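Local coordinates for protein trehalose-6-phosphate phosphatase (Cryptococcus neoformans, PDB 5DX9) that belongs to the trehalose-phosphatase family of the HAD clan and binds a magnesium ion and a glycan ligand, at residues Arg170-Val174 with Val183-Ala187; Arg195-Tyr199 with Met240-Val246. All blocks are in the same frame, centred on the assembly; numbering follows the deposited sequence.

Interactions 1 and 2 follow one another along the chain: strand 180-185, half of the hairpin in interaction 1, leads into helix 190-200, which supplies residues 195-199 to interaction 2. Their centres are 20 Å apart, and the nearest atoms, about 5 Å apart, do not touch. Interaction 1 belongs to the four-stranded antiparallel sheet and interaction 2 to the flank of the large mixed sheet. The Arg184 side chain of interaction 1 lies about 9 Å from the bound 6-O-phosphono-alpha-D-glucopyranose and about 13 Å from the magnesium ion. In interaction 2, helix 190-200 packs on strand 21-25, which runs toward the magnesium-binding Asn26 and Asp28; Asp212 completes the protein's share of that site.

Interaction 1. Residues Arg170-Val174 with Val183-Ala187; sequences RPIEV and VRPLA
Glu173 and Arg184 face each other near the open end of a beta hairpin, strands 172-177 and 180-185, as an antiparallel hydrogen-bonded pair. Glu173 N donates a hydrogen bond of 2.8 Å to Arg184 O, and Arg184 N returns a bond of 3.0 Å to Glu173 O. Their side chains run alongside each other on the same side of the sheet. Glu173 meets the guanidinium with its methylene carbons: CB lies over one face, near the rim and 3.5 Å from Arg184 NH1, and CG, anti to the backbone N (chi1 -171°), is carried alongside Arg184 NH2. Glu173 OE1 stays 5.0 Å from Arg184 NH2, so the opposite charges probably interact without a salt bridge. Arg184 NH1 is instead held by Pro185 O, 3.0 Å away and in the guanidinium plane, which helps fix the rotation of the group. Strand 172-177 is an outermost strand of a four-stranded antiparallel sheet backed by helices 112-125 and 148-166, consistent with the cap domain of HAD phosphatases. Towards those helices point the beta-branched residues, well suited to extended backbone: Val183 CG1 meets Ile172 CB at 3.7 Å, while both touch Trp112 and Val174 touches Leu159. Pro185 occupies a non-hydrogen-bonded position opposite Ile172, so its lack of an N-H costs this pairing nothing. Beyond the strands, Pro171 centres an inverse gamma turn, to which its ring-restricted phi is suited, and its O accepts a 2.9 Å bond from Leu186 N. Leu186 reaches back across, its CD1 3.5 Å from Glu173 OE1.

Interaction 2. Residues Arg195-Tyr199 with Met240-Val246; sequences RRLMY and MKPPVAV
The Tyr199 ring has Met240 O at its edge, near its plane, while Pro242 CA and Pro243 CD approach obliquely; the other flat group, the Arg196 guanidinium, has Ala245 O at its edge. The contact ties helix 190-200, which packs on strand 21-25 of the HAD-type mixed sheet, to the Pro242-Pro243 loop that leads into helix 244-247, with Pro243 as N-cap. Tyr199 CG stands anti to the backbone N (chi1 179°), carrying the ring along the prolines: CE1 lies 3.6 Å from Pro242 CA. The prolines offer it apolar carbons, Pro242 CG to the hydroxyl end and Pro243 CD to CB and CG, while the hydroxyl is hydrogen-bonded to Pro259 O. Arg196 stretches out to give NH1 to Ala245 O over 3.0 Å, close to the guanidinium plane; NE forms a salt bridge with Glu200 and NH2 a hydrogen bond with Gln95, so three partners fix the buried group. The small Ala245 brings its CB within 3.7 Å of Arg196 CB, and Val246 CG2 crosses against Arg196 CG at 3.6 Å. Met240, a selenomethionine with a fully extended chain, brings its SE to 4.1 Å from Tyr199 CB and ends with CE 3.6 Å from Arg195 CB.

Interaction 1. Residues Arg170-Val174 with Val183-Ala187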
ATOM      1  N   ARG A 170     -16.531   9.933 -14.469  1.00 49.18           N
ATOM      2  CA  ARG A 170     -15.537   8.924 -14.811  1.00 50.76           C
ATOM      3  C   ARG A 170     -15.263   8.015 -13.618  1.00 47.04           C
ATOM      4  O   ARG A 170     -15.299   8.463 -12.475  1.00 48.00           O
ATOM      5  CB  ARG A 170     -14.241   9.587 -15.284  1.00 53.55           C
ATOM      6  CG  ARG A 170     -14.399  10.475 -16.514  1.00 56.21           C
ATOM      7  CD  ARG A 170     -14.820   9.674 -17.740  1.00 57.00           C
ATOM      8  NE  ARG A 170     -14.765  10.471 -18.964  1.00 63.55           N
ATOM      9  CZ  ARG A 170     -15.809  11.092 -19.509  1.00 64.82           C
ATOM     10  NH1 ARG A 170     -17.008  11.007 -18.946  1.00 61.97           N
ATOM     11  NH2 ARG A 170     -15.659  11.795 -20.623  1.00 61.93           N
ATOM     12  N   PRO A 171     -15.002   6.726 -13.885  1.00 49.78           N
ATOM     13  CA  PRO A 171     -14.689   5.746 -12.841  1.00 46.18           C
ATOM     14  C   PRO A 171     -13.287   5.949 -12.281  1.00 46.15           C
ATOM     15  O   PRO A 171     -12.446   5.054 -12.372  1.00 45.89           O
ATOM     16  CB  PRO A 171     -14.797   4.410 -13.575  1.00 47.86           C
ATOM     17  CG  PRO A 171     -14.434   4.742 -14.976  1.00 50.85           C
ATOM     18  CD  PRO A 171     -15.000   6.116 -15.226  1.00 49.04           C
ATOM     19  N   ILE A 172     -13.049   7.120 -11.703  1.00 44.35           N
ATOM     20  CA  ILE A 172     -11.736   7.465 -11.175  1.00 46.41           C
ATOM     21  C   ILE A 172     -11.814   7.917  -9.725  1.00 46.55           C
ATOM     22  O   ILE A 172     -12.878   8.298  -9.241  1.00 47.91           O
ATOM     23  CB  ILE A 172     -11.075   8.596 -11.986  1.00 44.83           C
ATOM     24  CG1 ILE A 172     -11.838   9.907 -11.771  1.00 45.96           C
ATOM     25  CG2 ILE A 172     -11.000   8.236 -13.463  1.00 45.15           C
ATOM     26  CD1 ILE A 172     -11.302  11.080 -12.570  1.00 50.19           C
ATOM     27  N   GLU A 173     -10.678   7.874  -9.041  1.00 45.39           N
ATOM     28  CA  GLU A 173     -10.543   8.533  -7.751  1.00 47.32           C
ATOM     29  C   GLU A 173      -9.398   9.527  -7.842  1.00 44.36           C
ATOM     30  O   GLU A 173      -8.338   9.220  -8.386  1.00 40.03           O
ATOM     31  CB  GLU A 173     -10.297   7.532  -6.619  1.00 41.89           C
ATOM     32  CG  GLU A 173     -10.359   8.160  -5.223  1.00 46.07           C
ATOM     33  CD  GLU A 173     -11.691   8.845  -4.945  1.00 50.84           C
ATOM     34  OE1 GLU A 173     -12.747   8.205  -5.142  1.00 55.06           O
ATOM     35  OE2 GLU A 173     -11.688  10.028  -4.539  1.00 56.41           O
ATOM     36  N   VAL A 174      -9.621  10.723  -7.314  1.00 44.85           N
ATOM     37  CA  VAL A 174      -8.611  11.765  -7.344  1.00 43.48           C
ATOM     38  C   VAL A 174      -7.917  11.850  -5.999  1.00 45.20           C
ATOM     39  O   VAL A 174      -8.542  12.151  -4.982  1.00 47.10           O
ATOM     40  CB  VAL A 174      -9.216  13.126  -7.702  1.00 43.07           C
ATOM     41  CG1 VAL A 174      -8.159  14.219  -7.607  1.00 44.19           C
ATOM     42  CG2 VAL A 174      -9.824  13.072  -9.092  1.00 45.31           C
ATOM     43  N   VAL A 183      -4.472  10.477 -10.109  1.00 44.20           N
ATOM     44  CA  VAL A 183      -5.766   9.927 -10.487  1.00 41.70           C
ATOM     45  C   VAL A 183      -5.600   8.440 -10.722  1.00 41.35           C
ATOM     46  O   VAL A 183      -4.695   8.019 -11.440  1.00 43.34           O
ATOM     47  CB  VAL A 183      -6.340  10.596 -11.748  1.00 39.87           C
ATOM     48  CG1 VAL A 183      -7.719  10.033 -12.058  1.00 41.64           C
ATOM     49  CG2 VAL A 183      -6.401  12.103 -11.570  1.00 39.37           C
ATOM     50  N   ARG A 184      -6.461   7.647 -10.094  1.00 42.11           N
ATOM     51  CA  ARG A 184      -6.416   6.195 -10.229  1.00 43.92           C
ATOM     52  C   ARG A 184      -7.789   5.666 -10.586  1.00 41.27           C
ATOM     53  O   ARG A 184      -8.780   6.380 -10.466  1.00 42.61           O
ATOM     54  CB  ARG A 184      -5.934   5.532  -8.936  1.00 45.70           C
ATOM     55  CG  ARG A 184      -6.927   5.639  -7.782  1.00 45.79           C
ATOM     56  CD  ARG A 184      -6.692   4.551  -6.744  1.00 45.12           C
ATOM     57  NE  ARG A 184      -7.294   4.889  -5.459  1.00 45.02           N
ATOM     58  CZ  ARG A 184      -8.578   4.720  -5.156  1.00 50.40           C
ATOM     59  NH1 ARG A 184      -9.423   4.217  -6.048  1.00 47.05           N
ATOM     60  NH2 ARG A 184      -9.021   5.063  -3.954  1.00 50.26           N
ATOM     61  N   PRO A 185      -7.849   4.403 -11.025  1.00 43.15           N
ATOM     62  CA  PRO A 185      -9.142   3.759 -11.246  1.00 43.65           C
ATOM     63  C   PRO A 185      -9.909   3.698  -9.935  1.00 46.68           C
ATOM     64  O   PRO A 185      -9.312   3.431  -8.890  1.00 44.41           O
ATOM     65  CB  PRO A 185      -8.765   2.360 -11.743  1.00 47.19           C
ATOM     66  CG  PRO A 185      -7.363   2.493 -12.246  1.00 49.06           C
ATOM     67  CD  PRO A 185      -6.724   3.514 -11.353  1.00 44.96           C
ATOM     68  N   LEU A 186     -11.211   3.956  -9.991  1.00 46.39           N
ATOM     69  CA  LEU A 186     -12.030   4.018  -8.789  1.00 47.34           C
ATOM     70  C   LEU A 186     -12.107   2.680  -8.068  1.00 46.07           C
ATOM     71  O   LEU A 186     -12.197   2.637  -6.843  1.00 46.53           O
ATOM     72  CB  LEU A 186     -13.443   4.494  -9.133  1.00 44.97           C
ATOM     73  CG  LEU A 186     -14.437   4.486  -7.969  1.00 48.80           C
ATOM     74  CD1 LEU A 186     -14.022   5.491  -6.900  1.00 50.64           C
ATOM     75  CD2 LEU A 186     -15.856   4.760  -8.459  1.00 48.56           C
ATOM     76  N   ALA A 187     -12.062   1.592  -8.831  1.00 45.82           N
ATOM     77  CA  ALA A 187     -12.381   0.270  -8.299  1.00 49.46           C
ATOM     78  C   ALA A 187     -11.185  -0.456  -7.684  1.00 46.82           C
ATOM     79  O   ALA A 187     -11.318  -1.582  -7.207  1.00 50.82           O
ATOM     80  CB  ALA A 187     -13.005  -0.588  -9.393  1.00 50.05           C
TER

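Interaction 2. Residues Arg195-Tyr199 with Met240-Val246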
ATOM      1  N   ARG A 195      -6.776  -7.386   1.278  1.00 50.41           N
ATOM      2  CA  ARG A 195      -7.849  -8.355   1.461  1.00 51.92           C
ATOM      3  C   ARG A 195      -7.627  -9.585   0.592  1.00 51.14           C
ATOM      4  O   ARG A 195      -7.847 -10.713   1.032  1.00 50.48           O
ATOM      5  CB  ARG A 195      -9.200  -7.715   1.154  1.00 53.74           C
ATOM      6  CG  ARG A 195      -9.484  -6.499   2.016  1.00 53.84           C
ATOM      7  CD  ARG A 195     -10.905  -6.502   2.528  1.00 58.67           C
ATOM      8  NE  ARG A 195     -11.849  -6.001   1.536  1.00 62.78           N
ATOM      9  CZ  ARG A 195     -12.124  -4.713   1.360  1.00 62.13           C
ATOM     10  NH1 ARG A 195     -11.517  -3.798   2.105  1.00 61.53           N
ATOM     11  NH2 ARG A 195     -13.001  -4.339   0.437  1.00 65.33           N
ATOM     12  N   ARG A 196      -7.195  -9.360  -0.645  1.00 49.81           N
ATOM     13  CA  ARG A 196      -6.786 -10.452  -1.518  1.00 51.65           C
ATOM     14  C   ARG A 196      -5.725 -11.308  -0.834  1.00 50.12           C
ATOM     15  O   ARG A 196      -5.805 -12.536  -0.838  1.00 49.89           O
ATOM     16  CB  ARG A 196      -6.250  -9.914  -2.843  1.00 53.00           C
ATOM     17  CG  ARG A 196      -5.528 -10.957  -3.683  1.00 57.92           C
ATOM     18  CD  ARG A 196      -4.564 -10.300  -4.654  1.00 58.50           C
ATOM     19  NE  ARG A 196      -3.773 -11.284  -5.386  1.00 61.80           N
ATOM     20  CZ  ARG A 196      -4.065 -11.711  -6.607  1.00 64.14           C
ATOM     21  NH1 ARG A 196      -5.130 -11.234  -7.239  1.00 67.01           N
ATOM     22  NH2 ARG A 196      -3.292 -12.611  -7.200  1.00 67.25           N
ATOM     23  N   LEU A 197      -4.736 -10.646  -0.239  1.00 47.71           N
ATOM     24  CA  LEU A 197      -3.652 -11.346   0.439  1.00 50.45           C
ATOM     25  C   LEU A 197      -4.139 -12.118   1.665  1.00 50.77           C
ATOM     26  O   LEU A 197      -3.657 -13.217   1.939  1.00 53.49           O
ATOM     27  CB  LEU A 197      -2.554 -10.363   0.850  1.00 50.03           C
ATOM     28  CG  LEU A 197      -1.855  -9.646  -0.304  1.00 49.23           C
ATOM     29  CD1 LEU A 197      -0.554  -9.025   0.166  1.00 47.86           C
ATOM     30  CD2 LEU A 197      -1.615 -10.607  -1.452  1.00 50.69           C
HETATM   31  N   MSE A 198      -5.083 -11.547   2.406  1.00 49.59           N
HETATM   32  CA  MSE A 198      -5.649 -12.247   3.557  1.00 51.57           C
HETATM   33  C   MSE A 198      -6.442 -13.476   3.111  1.00 51.29           C
HETATM   34  O   MSE A 198      -6.353 -14.535   3.732  1.00 51.69           O
HETATM   35  CB  MSE A 198      -6.533 -11.311   4.389  1.00 46.85           C
HETATM   36  CG  MSE A 198      -5.748 -10.394   5.323  1.00 51.03           C
HETATM   37 SE   MSE A 198      -6.860  -9.219   6.430  1.00 56.74          SE
HETATM   38  CE  MSE A 198      -7.811  -8.257   5.020  1.00 48.68           C
ATOM     39  N   TYR A 199      -7.204 -13.334   2.031  1.00 49.96           N
ATOM     40  CA  TYR A 199      -7.971 -14.455   1.501  1.00 52.79           C
ATOM     41  C   TYR A 199      -7.043 -15.574   1.043  1.00 53.91           C
ATOM     42  O   TYR A 199      -7.341 -16.752   1.227  1.00 55.39           O
ATOM     43  CB  TYR A 199      -8.867 -14.011   0.343  1.00 52.21           C
ATOM     44  CG  TYR A 199      -9.668 -15.145  -0.258  1.00 53.72           C
ATOM     45  CD1 TYR A 199     -10.911 -15.488   0.254  1.00 53.89           C
ATOM     46  CD2 TYR A 199      -9.175 -15.882  -1.328  1.00 53.69           C
ATOM     47  CE1 TYR A 199     -11.645 -16.527  -0.284  1.00 55.55           C
ATOM     48  CE2 TYR A 199      -9.903 -16.924  -1.873  1.00 56.45           C
ATOM     49  CZ  TYR A 199     -11.137 -17.242  -1.347  1.00 56.56           C
ATOM     50  OH  TYR A 199     -11.871 -18.276  -1.882  1.00 57.68           O
HETATM   51  N   MSE A 240     -14.420 -15.122   5.735  1.00 59.80           N
HETATM   52  CA  MSE A 240     -14.203 -14.110   4.712  1.00 55.06           C
HETATM   53  C   MSE A 240     -14.606 -14.595   3.324  1.00 56.67           C
HETATM   54  O   MSE A 240     -14.118 -15.621   2.849  1.00 58.01           O
HETATM   55  CB  MSE A 240     -12.740 -13.678   4.701  1.00 57.81           C
HETATM   56  CG  MSE A 240     -12.451 -12.558   3.730  1.00 58.35           C
HETATM   57 SE   MSE A 240     -10.553 -12.186   3.553  1.00 63.53          SE
HETATM   58  CE  MSE A 240     -10.698 -10.752   2.235  1.00 60.10           C
ATOM     59  N   LYS A 241     -15.504 -13.854   2.679  1.00 53.69           N
ATOM     60  CA  LYS A 241     -15.872 -14.133   1.296  1.00 56.19           C
ATOM     61  C   LYS A 241     -14.722 -13.767   0.363  1.00 54.52           C
ATOM     62  O   LYS A 241     -13.868 -12.955   0.718  1.00 55.09           O
ATOM     63  CB  LYS A 241     -17.129 -13.358   0.885  1.00 56.06           C
ATOM     64  CG  LYS A 241     -18.354 -13.582   1.762  1.00 60.11           C
ATOM     65  CD  LYS A 241     -19.598 -12.999   1.096  1.00 56.69           C
ATOM     66  CE  LYS A 241     -20.790 -12.936   2.043  1.00 60.02           C
ATOM     67  NZ  LYS A 241     -20.793 -11.682   2.850  1.00 61.55           N
ATOM     68  N   PRO A 242     -14.693 -14.372  -0.832  1.00 50.69           N
ATOM     69  CA  PRO A 242     -13.711 -13.990  -1.854  1.00 55.16           C
ATOM     70  C   PRO A 242     -13.865 -12.520  -2.247  1.00 53.08           C
ATOM     71  O   PRO A 242     -14.929 -12.123  -2.721  1.00 51.36           O
ATOM     72  CB  PRO A 242     -14.042 -14.917  -3.028  1.00 53.56           C
ATOM     73  CG  PRO A 242     -14.728 -16.090  -2.401  1.00 57.17           C
ATOM     74  CD  PRO A 242     -15.505 -15.528  -1.248  1.00 54.93           C
ATOM     75  N   PRO A 243     -12.808 -11.719  -2.044  1.00 53.31           N
ATOM     76  CA  PRO A 243     -12.839 -10.275  -2.292  1.00 53.44           C
ATOM     77  C   PRO A 243     -12.710  -9.913  -3.769  1.00 54.15           C
ATOM     78  O   PRO A 243     -12.317 -10.749  -4.581  1.00 55.28           O
ATOM     79  CB  PRO A 243     -11.633  -9.767  -1.503  1.00 51.74           C
ATOM     80  CG  PRO A 243     -10.670 -10.896  -1.564  1.00 54.59           C
ATOM     81  CD  PRO A 243     -11.498 -12.159  -1.532  1.00 56.13           C
ATOM     82  N   VAL A 244     -13.030  -8.665  -4.095  1.00 53.88           N
ATOM     83  CA  VAL A 244     -13.027  -8.188  -5.473  1.00 52.32           C
ATOM     84  C   VAL A 244     -11.657  -8.319  -6.129  1.00 57.20           C
ATOM     85  O   VAL A 244     -11.557  -8.645  -7.310  1.00 58.97           O
ATOM     86  CB  VAL A 244     -13.481  -6.716  -5.544  1.00 57.36           C
ATOM     87  CG1 VAL A 244     -13.420  -6.198  -6.973  1.00 56.52           C
ATOM     88  CG2 VAL A 244     -14.887  -6.573  -4.984  1.00 55.65           C
ATOM     89  N   ALA A 245     -10.603  -8.073  -5.356  1.00 54.36           N
ATOM     90  CA  ALA A 245      -9.242  -8.154  -5.874  1.00 56.68           C
ATOM     91  C   ALA A 245      -8.855  -9.593  -6.209  1.00 59.18           C
ATOM     92  O   ALA A 245      -7.778  -9.845  -6.745  1.00 61.18           O
ATOM     93  CB  ALA A 245      -8.262  -7.561  -4.880  1.00 54.95           C
ATOM     94  N   VAL A 246      -9.739 -10.529  -5.884  1.00 55.27           N
ATOM     95  CA  VAL A 246      -9.526 -11.932  -6.206  1.00 60.43           C
ATOM     96  C   VAL A 246     -10.427 -12.382  -7.352  1.00 60.66           C
ATOM     97  O   VAL A 246      -9.983 -13.058  -8.278  1.00 64.66           O
ATOM     98  CB  VAL A 246      -9.787 -12.837  -4.986  1.00 57.08           C
ATOM     99  CG1 VAL A 246      -9.918 -14.290  -5.420  1.00 60.03           C
ATOM    100  CG2 VAL A 246      -8.687 -12.666  -3.946  1.00 54.11           C
TER